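Local coordinates for protein putative NADP oxidoreductase BF3122 (Bacteroides fragilis, PDB 3D1L) that is a putative NADP-dependent oxidoreductase, with a Rossmann-type nucleotide-binding domain followed by a helical domain that takes part in a two-chain assembly, at residues 194-199 against 203-208; 215-218 against 224-227. One frame throughout, in Å; residues are numbered along the deposited sequence.

How the interactions relate
The chain first builds its Rossmann-type domain and then runs along the long helix 168-198 into the helical part where both contacts lie. Interaction 1 closes the turn leaving that helix, bringing residues 194-199 against 203-208 across a three-residue loop. Helix 207-219 then carries the chain to interaction 2, where its last turn or so (215-218) meets residues 224-227 after a five-residue connection. The two loops follow in series and neither nest nor cross; the centres of interactions 1 and 2 lie about 22 Å apart. The 3-10 segment leading into helix 207-219 is thus packed on the long helix, and the end of helix 207-219 on the short one; both regions touch the second subunit.

Interaction 1: residues 194-199 against 203-208; sequences ELLKKY and FDVMLP
Leu196 meets Phe203, Val205 and Met206 at a helix-loop-helix corner, where the long helix 168-198 ends and a 3-10 turn leads into helix 207-219 of the C-terminal helical domain. In the last turns of the long helix, Glu194 faces the second subunit, its OE1 forming a salt bridge with NE of Arg265 of that subunit. Leu196 turns toward the 3-10 segment 203-206 instead. Its CG stands anti to the carbonyl carbon (chi1 -70°), and this together with a chi2 of 162° brings CD1 against that segment. Leu196 CD1 lies 3.9 Å from Phe203 CA and 4.1 Å from Val205 CG2, so one methyl touches backbone and side chain together. Lys198 takes no part in this contact; its NZ forms a salt bridge with OD2 of Asp247 in the same chain. Tyr199 N makes weak bonds to the carbonyl oxygens of Leu195 and Leu196. The 3-10 turn is closed by a bond of 2.9 Å from Met206 N to Phe203 O. Met206, a selenomethionine, bends at chi2 and chi3 around the leucine methyl, with Met206 CG 3.5 Å and Met206 CE 4.2 Å from Leu196 CD1.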
ATOM      1  N   GLU B 194      -6.059  -6.670  -8.310  1.00 45.47           N
ATOM      2  CA  GLU B 194      -7.011  -7.515  -9.042  1.00 46.12           C
ATOM      3  C   GLU B 194      -7.386  -6.869 -10.356  1.00 45.92           C
ATOM      4  O   GLU B 194      -7.458  -7.538 -11.393  1.00 45.77           O
ATOM      5  CB  GLU B 194      -8.285  -7.777  -8.223  1.00 46.03           C
ATOM      6  CG  GLU B 194      -8.120  -8.838  -7.136  1.00 46.81           C
ATOM      7  CD  GLU B 194      -9.419  -9.112  -6.375  1.00 47.53           C
ATOM      8  OE1 GLU B 194      -9.348  -9.530  -5.186  1.00 49.76           O
ATOM      9  OE2 GLU B 194     -10.508  -8.915  -6.966  1.00 49.47           O
ATOM     10  N   LEU B 195      -7.630  -5.563 -10.281  1.00 46.20           N
ATOM     11  CA  LEU B 195      -8.016  -4.758 -11.433  0.50 46.08           C
ATOM     12  C   LEU B 195      -6.885  -4.671 -12.454  1.00 46.36           C
ATOM     13  O   LEU B 195      -7.102  -4.892 -13.645  1.00 46.45           O
ATOM     14  CB  LEU B 195      -8.438  -3.361 -10.974  0.50 45.89           C
ATOM     15  CG  LEU B 195      -8.668  -2.249 -12.001  0.50 45.41           C
ATOM     16  CD1 LEU B 195      -9.940  -2.464 -12.802  0.50 45.53           C
ATOM     17  CD2 LEU B 195      -8.713  -0.931 -11.276  0.50 45.16           C
ATOM     18  N   LEU B 196      -5.686  -4.350 -11.981  1.00 46.64           N
ATOM     19  CA  LEU B 196      -4.526  -4.235 -12.856  1.00 47.01           C
ATOM     20  C   LEU B 196      -4.229  -5.556 -13.580  1.00 47.59           C
ATOM     21  O   LEU B 196      -3.881  -5.542 -14.760  1.00 47.76           O
ATOM     22  CB  LEU B 196      -3.302  -3.706 -12.086  1.00 46.83           C
ATOM     23  CG  LEU B 196      -3.333  -2.233 -11.630  1.00 46.20           C
ATOM     24  CD1 LEU B 196      -2.324  -1.946 -10.529  1.00 44.43           C
ATOM     25  CD2 LEU B 196      -3.144  -1.259 -12.786  1.00 45.95           C
ATOM     26  N   LYS B 197      -4.405  -6.681 -12.882  1.00 47.63           N
ATOM     27  CA  LYS B 197      -4.252  -8.015 -13.465  1.00 48.38           C
ATOM     28  C   LYS B 197      -5.276  -8.293 -14.572  1.00 49.05           C
ATOM     29  O   LYS B 197      -4.940  -8.886 -15.610  1.00 48.75           O
ATOM     30  CB  LYS B 197      -4.353  -9.096 -12.376  1.00 48.99           C
ATOM     31  CG  LYS B 197      -3.983 -10.517 -12.840  1.00 49.15           C
ATOM     32  CD  LYS B 197      -4.062 -11.520 -11.681  1.00 48.91           C
ATOM     33  CE  LYS B 197      -4.109 -12.964 -12.195  1.00 47.62           C
ATOM     34  NZ  LYS B 197      -4.227 -13.921 -11.046  1.00 48.96           N
ATOM     35  N   LYS B 198      -6.519  -7.866 -14.358  1.00 49.17           N
ATOM     36  CA  LYS B 198      -7.552  -8.010 -15.377  1.00 49.85           C
ATOM     37  C   LYS B 198      -7.163  -7.271 -16.673  1.00 49.39           C
ATOM     38  O   LYS B 198      -7.618  -7.631 -17.766  1.00 49.67           O
ATOM     39  CB  LYS B 198      -8.904  -7.530 -14.837  1.00 49.92           C
ATOM     40  CG  LYS B 198     -10.039  -7.490 -15.877  1.00 51.09           C
ATOM     41  CD  LYS B 198     -11.381  -7.168 -15.212  1.00 51.51           C
ATOM     42  CE  LYS B 198     -12.381  -6.628 -16.244  1.00 54.48           C
ATOM     43  NZ  LYS B 198     -13.765  -6.584 -15.678  1.00 56.21           N
ATOM     44  N   TYR B 199      -6.313  -6.253 -16.537  1.00 49.06           N
ATOM     45  CA  TYR B 199      -5.812  -5.458 -17.671  1.00 48.20           C
ATOM     46  C   TYR B 199      -4.326  -5.684 -17.931  1.00 47.97           C
ATOM     47  O   TYR B 199      -3.643  -4.801 -18.453  1.00 48.10           O
ATOM     48  CB  TYR B 199      -6.065  -3.976 -17.421  1.00 48.58           C
ATOM     49  CG  TYR B 199      -7.511  -3.614 -17.548  1.00 48.11           C
ATOM     50  CD1 TYR B 199      -8.048  -3.266 -18.789  1.00 48.06           C
ATOM     51  CD2 TYR B 199      -8.347  -3.643 -16.444  1.00 46.60           C
ATOM     52  CE1 TYR B 199      -9.388  -2.945 -18.923  1.00 48.36           C
ATOM     53  CE2 TYR B 199      -9.692  -3.319 -16.563  1.00 47.63           C
ATOM     54  CZ  TYR B 199     -10.209  -2.980 -17.808  1.00 48.79           C
ATOM     55  OH  TYR B 199     -11.544  -2.651 -17.939  1.00 50.13           O
ATOM     56  N   PHE B 203       0.905  -4.995 -10.395  1.00 47.12           N
ATOM     57  CA  PHE B 203       0.515  -4.209  -9.239  1.00 46.64           C
ATOM     58  C   PHE B 203       1.561  -3.150  -8.909  1.00 46.52           C
ATOM     59  O   PHE B 203       1.224  -2.062  -8.460  1.00 46.15           O
ATOM     60  CB  PHE B 203       0.278  -5.117  -8.031  1.00 46.19           C
ATOM     61  CG  PHE B 203       0.309  -4.383  -6.722  1.00 46.01           C
ATOM     62  CD1 PHE B 203      -0.758  -3.540  -6.355  1.00 42.70           C
ATOM     63  CD2 PHE B 203       1.430  -4.485  -5.877  1.00 44.85           C
ATOM     64  CE1 PHE B 203      -0.711  -2.828  -5.154  1.00 44.50           C
ATOM     65  CE2 PHE B 203       1.481  -3.779  -4.654  1.00 43.90           C
ATOM     66  CZ  PHE B 203       0.414  -2.947  -4.302  1.00 43.54           C
ATOM     67  N   ASP B 204       2.818  -3.485  -9.163  1.00 46.58           N
ATOM     68  CA  ASP B 204       3.984  -2.680  -8.793  1.00 47.27           C
ATOM     69  C   ASP B 204       3.956  -1.216  -9.226  1.00 46.52           C
ATOM     70  O   ASP B 204       4.627  -0.387  -8.607  1.00 46.46           O
ATOM     71  CB  ASP B 204       5.250  -3.348  -9.343  1.00 47.81           C
ATOM     72  CG  ASP B 204       5.398  -4.784  -8.867  1.00 51.95           C
ATOM     73  OD1 ASP B 204       5.821  -4.990  -7.696  1.00 55.97           O
ATOM     74  OD2 ASP B 204       5.080  -5.709  -9.663  1.00 54.90           O
ATOM     75  N   VAL B 205       3.201  -0.905 -10.284  1.00 45.99           N
ATOM     76  CA  VAL B 205       3.083   0.478 -10.782  1.00 45.66           C
ATOM     77  C   VAL B 205       2.400   1.401  -9.758  1.00 45.24           C
ATOM     78  O   VAL B 205       2.401   2.628  -9.903  1.00 45.23           O
ATOM     79  CB  VAL B 205       2.321   0.574 -12.162  1.00 45.91           C
ATOM     80  CG1 VAL B 205       3.061  -0.166 -13.251  1.00 45.29           C
ATOM     81  CG2 VAL B 205       0.849   0.088 -12.063  1.00 45.34           C
HETATM   82  N   MSE B 206       1.816   0.787  -8.733  1.00 44.72           N
HETATM   83  CA  MSE B 206       1.068   1.498  -7.711  1.00 44.18           C
HETATM   84  C   MSE B 206       1.961   1.940  -6.557  1.00 44.28           C
HETATM   85  O   MSE B 206       1.610   2.858  -5.829  1.00 45.06           O
HETATM   86  CB  MSE B 206      -0.068   0.609  -7.182  1.00 43.95           C
HETATM   87  CG  MSE B 206      -1.253   0.422  -8.130  1.00 42.46           C
HETATM   88 SE   MSE B 206      -2.296   2.030  -8.535  0.50 43.46          SE
HETATM   89  CE  MSE B 206      -1.775   2.174 -10.371  1.00 39.22           C
ATOM     90  N   LEU B 207       3.116   1.297  -6.403  1.00 44.06           N
ATOM     91  CA  LEU B 207       3.982   1.505  -5.239  1.00 44.32           C
ATOM     92  C   LEU B 207       4.375   2.961  -4.945  1.00 44.92           C
ATOM     93  O   LEU B 207       4.237   3.392  -3.800  1.00 45.89           O
ATOM     94  CB  LEU B 207       5.215   0.568  -5.252  1.00 43.67           C
ATOM     95  CG  LEU B 207       4.927  -0.942  -5.152  1.00 43.03           C
ATOM     96  CD1 LEU B 207       6.203  -1.774  -5.435  1.00 42.97           C
ATOM     97  CD2 LEU B 207       4.272  -1.344  -3.820  1.00 38.07           C
ATOM     98  N   PRO B 208       4.868   3.715  -5.954  1.00 44.73           N
ATOM     99  CA  PRO B 208       5.098   5.160  -5.783  1.00 44.73           C
ATOM    100  C   PRO B 208       3.913   5.913  -5.170  1.00 44.57           C
ATOM    101  O   PRO B 208       4.116   6.771  -4.299  1.00 44.30           O
ATOM    102  CB  PRO B 208       5.302   5.663  -7.229  1.00 44.42           C
ATOM    103  CG  PRO B 208       5.862   4.521  -7.956  1.00 44.75           C
ATOM    104  CD  PRO B 208       5.286   3.257  -7.296  1.00 44.74           C
TER

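Interaction 2: residues 215-218 against 224-227; sequences RKVH and TAQT. With MPR (2-mercapto-propion aldehyde), chain C.
Val217 CG1 rests 4.2 Å from Ala225 CB at a tight turn between helix 207-219 and the short helix 222-225 in the C-terminal helical domain. Beside this small apolar touch runs Lys216, which points its CB toward the second segment. Its first torsion is near an eclipsed value (chi1 -132°), and the chain passes the short helix at a distance: CB and CG flank the Ala225 methyl loosely, Lys216 CG standing 4.5 Å from Ala225 CB. Lys216 CD keeps 5.0 Å from both Ala225 CB and Ala225 O. Farther out, Lys216 CE comes within 4.5 Å of Ala225 O, and NZ at the tip has a long, weak ion pair with Glu212. Helical backbone angles end at Gln226, whose side chain reaches along to the next residue. Gln226 NE2 donates to Thr227 O over 3.2 Å, fairly straight at 161° and in the carbonyl plane, and also bonds to Asn183 O of the second subunit; OE1 accepts from Asn186 of that subunit. These three bonds should fix the rotation of the amide. Thr227, with Leu209 and Gly228, lines a pocket for 2-mercapto-propion aldehyde, where Thr227 OG1 makes a weak hydrogen bond of 3.3 Å to the ligand's O.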
ATOM      1  N   ARG B 215       3.094   8.667   3.213  1.00 42.71           N
ATOM      2  CA  ARG B 215       3.974   9.731   3.720  0.50 43.22           C
ATOM      3  C   ARG B 215       3.238  11.056   3.944  1.00 43.43           C
ATOM      4  O   ARG B 215       3.587  11.798   4.851  1.00 44.28           O
ATOM      5  CB  ARG B 215       5.247   9.893   2.865  0.50 42.98           C
ATOM      6  CG  ARG B 215       5.072  10.561   1.522  0.50 42.39           C
ATOM      7  CD  ARG B 215       5.712  11.947   1.479  0.50 40.24           C
ATOM      8  NE  ARG B 215       5.122  12.731   0.402  0.50 38.45           N
ATOM      9  CZ  ARG B 215       4.552  13.926   0.542  0.50 37.12           C
ATOM     10  NH1 ARG B 215       4.511  14.542   1.720  0.50 35.66           N
ATOM     11  NH2 ARG B 215       4.032  14.510  -0.522  0.50 36.62           N
ATOM     12  N   LYS B 216       2.200  11.312   3.160  1.00 43.77           N
ATOM     13  CA  LYS B 216       1.387  12.528   3.254  1.00 44.65           C
ATOM     14  C   LYS B 216       0.754  12.753   4.642  1.00 44.32           C
ATOM     15  O   LYS B 216       0.636  13.904   5.094  1.00 43.84           O
ATOM     16  CB  LYS B 216       0.281  12.434   2.200  1.00 45.24           C
ATOM     17  CG  LYS B 216       0.079  13.646   1.330  1.00 48.46           C
ATOM     18  CD  LYS B 216      -0.328  13.191  -0.074  1.00 52.69           C
ATOM     19  CE  LYS B 216      -0.879  14.339  -0.902  1.00 55.45           C
ATOM     20  NZ  LYS B 216      -0.721  14.047  -2.369  1.00 57.42           N
ATOM     21  N   VAL B 217       0.344  11.670   5.313  1.00 43.56           N
ATOM     22  CA  VAL B 217      -0.394  11.805   6.578  1.00 43.38           C
ATOM     23  C   VAL B 217       0.511  11.979   7.785  1.00 43.99           C
ATOM     24  O   VAL B 217       0.025  12.123   8.909  1.00 43.71           O
ATOM     25  CB  VAL B 217      -1.472  10.687   6.832  1.00 43.54           C
ATOM     26  CG1 VAL B 217      -2.662  10.868   5.878  1.00 42.67           C
ATOM     27  CG2 VAL B 217      -0.876   9.298   6.731  1.00 41.62           C
ATOM     28  N   HIS B 218       1.822  11.942   7.557  1.00 44.67           N
ATOM     29  CA  HIS B 218       2.777  12.386   8.577  1.00 45.81           C
ATOM     30  C   HIS B 218       2.687  13.910   8.741  1.00 46.63           C
ATOM     31  O   HIS B 218       2.784  14.428   9.847  1.00 46.86           O
ATOM     32  CB  HIS B 218       4.200  11.994   8.191  1.00 46.00           C
ATOM     33  CG  HIS B 218       4.504  10.540   8.384  1.00 44.86           C
ATOM     34  ND1 HIS B 218       5.393  10.090   9.333  1.00 44.25           N
ATOM     35  CD2 HIS B 218       4.049   9.438   7.743  1.00 45.64           C
ATOM     36  CE1 HIS B 218       5.479   8.773   9.269  1.00 45.16           C
ATOM     37  NE2 HIS B 218       4.670   8.350   8.312  1.00 46.88           N
ATOM     38  N   THR B 224      -7.414  16.512   5.524  1.00 54.33           N
ATOM     39  CA  THR B 224      -6.790  17.572   4.720  1.00 53.89           C
ATOM     40  C   THR B 224      -6.069  16.979   3.489  1.00 53.38           C
ATOM     41  O   THR B 224      -5.987  17.617   2.434  1.00 53.18           O
ATOM     42  CB  THR B 224      -5.832  18.419   5.598  1.00 53.88           C
ATOM     43  OG1 THR B 224      -6.561  18.916   6.725  1.00 54.62           O
ATOM     44  CG2 THR B 224      -5.262  19.624   4.830  1.00 53.13           C
ATOM     45  N   ALA B 225      -5.591  15.748   3.640  1.00 52.64           N
ATOM     46  CA  ALA B 225      -4.805  15.047   2.632  1.00 52.54           C
ATOM     47  C   ALA B 225      -5.661  14.462   1.509  1.00 52.49           C
ATOM     48  O   ALA B 225      -5.166  14.233   0.410  1.00 53.01           O
ATOM     49  CB  ALA B 225      -3.988  13.914   3.316  1.00 52.10           C
ATOM     50  N   GLN B 226      -6.935  14.201   1.797  1.00 52.57           N
ATOM     51  CA  GLN B 226      -7.870  13.604   0.836  1.00 53.09           C
ATOM     52  C   GLN B 226      -7.867  14.334  -0.510  1.00 53.89           C
ATOM     53  O   GLN B 226      -8.044  15.562  -0.566  1.00 53.21           O
ATOM     54  CB  GLN B 226      -9.284  13.605   1.425  1.00 52.76           C
ATOM     55  CG  GLN B 226     -10.296  12.763   0.660  1.00 53.69           C
ATOM     56  CD  GLN B 226      -9.985  11.273   0.733  1.00 53.50           C
ATOM     57  OE1 GLN B 226      -9.917  10.702   1.818  1.00 55.81           O
ATOM     58  NE2 GLN B 226      -9.773  10.650  -0.417  1.00 48.94           N
ATOM     59  N   THR B 227      -7.618  13.575  -1.578  1.00 54.90           N
ATOM     60  CA  THR B 227      -7.710  14.073  -2.951  1.00 55.56           C
ATOM     61  C   THR B 227      -8.696  13.185  -3.733  1.00 55.70           C
ATOM     62  O   THR B 227      -9.270  12.231  -3.169  1.00 55.68           O
ATOM     63  CB  THR B 227      -6.315  14.136  -3.661  1.00 56.01           C
ATOM     64  OG1 THR B 227      -5.679  12.852  -3.628  1.00 58.47           O
ATOM     65  CG2 THR B 227      -5.393  15.157  -2.997  1.00 56.48           C
TER
HETATM   66  C1  MPR C 301      -5.504  11.227  -7.150  0.50 54.46           C
HETATM   67  O   MPR C 301      -6.219  12.194  -6.840  0.50 54.32           O
HETATM   68  C2  MPR C 301      -4.320  10.797  -6.365  0.50 54.15           C
HETATM   69  C3  MPR C 301      -3.614   9.579  -6.952  0.50 54.35           C
HETATM   70  S3  MPR C 301      -2.239   9.012  -5.925  0.50 52.70           S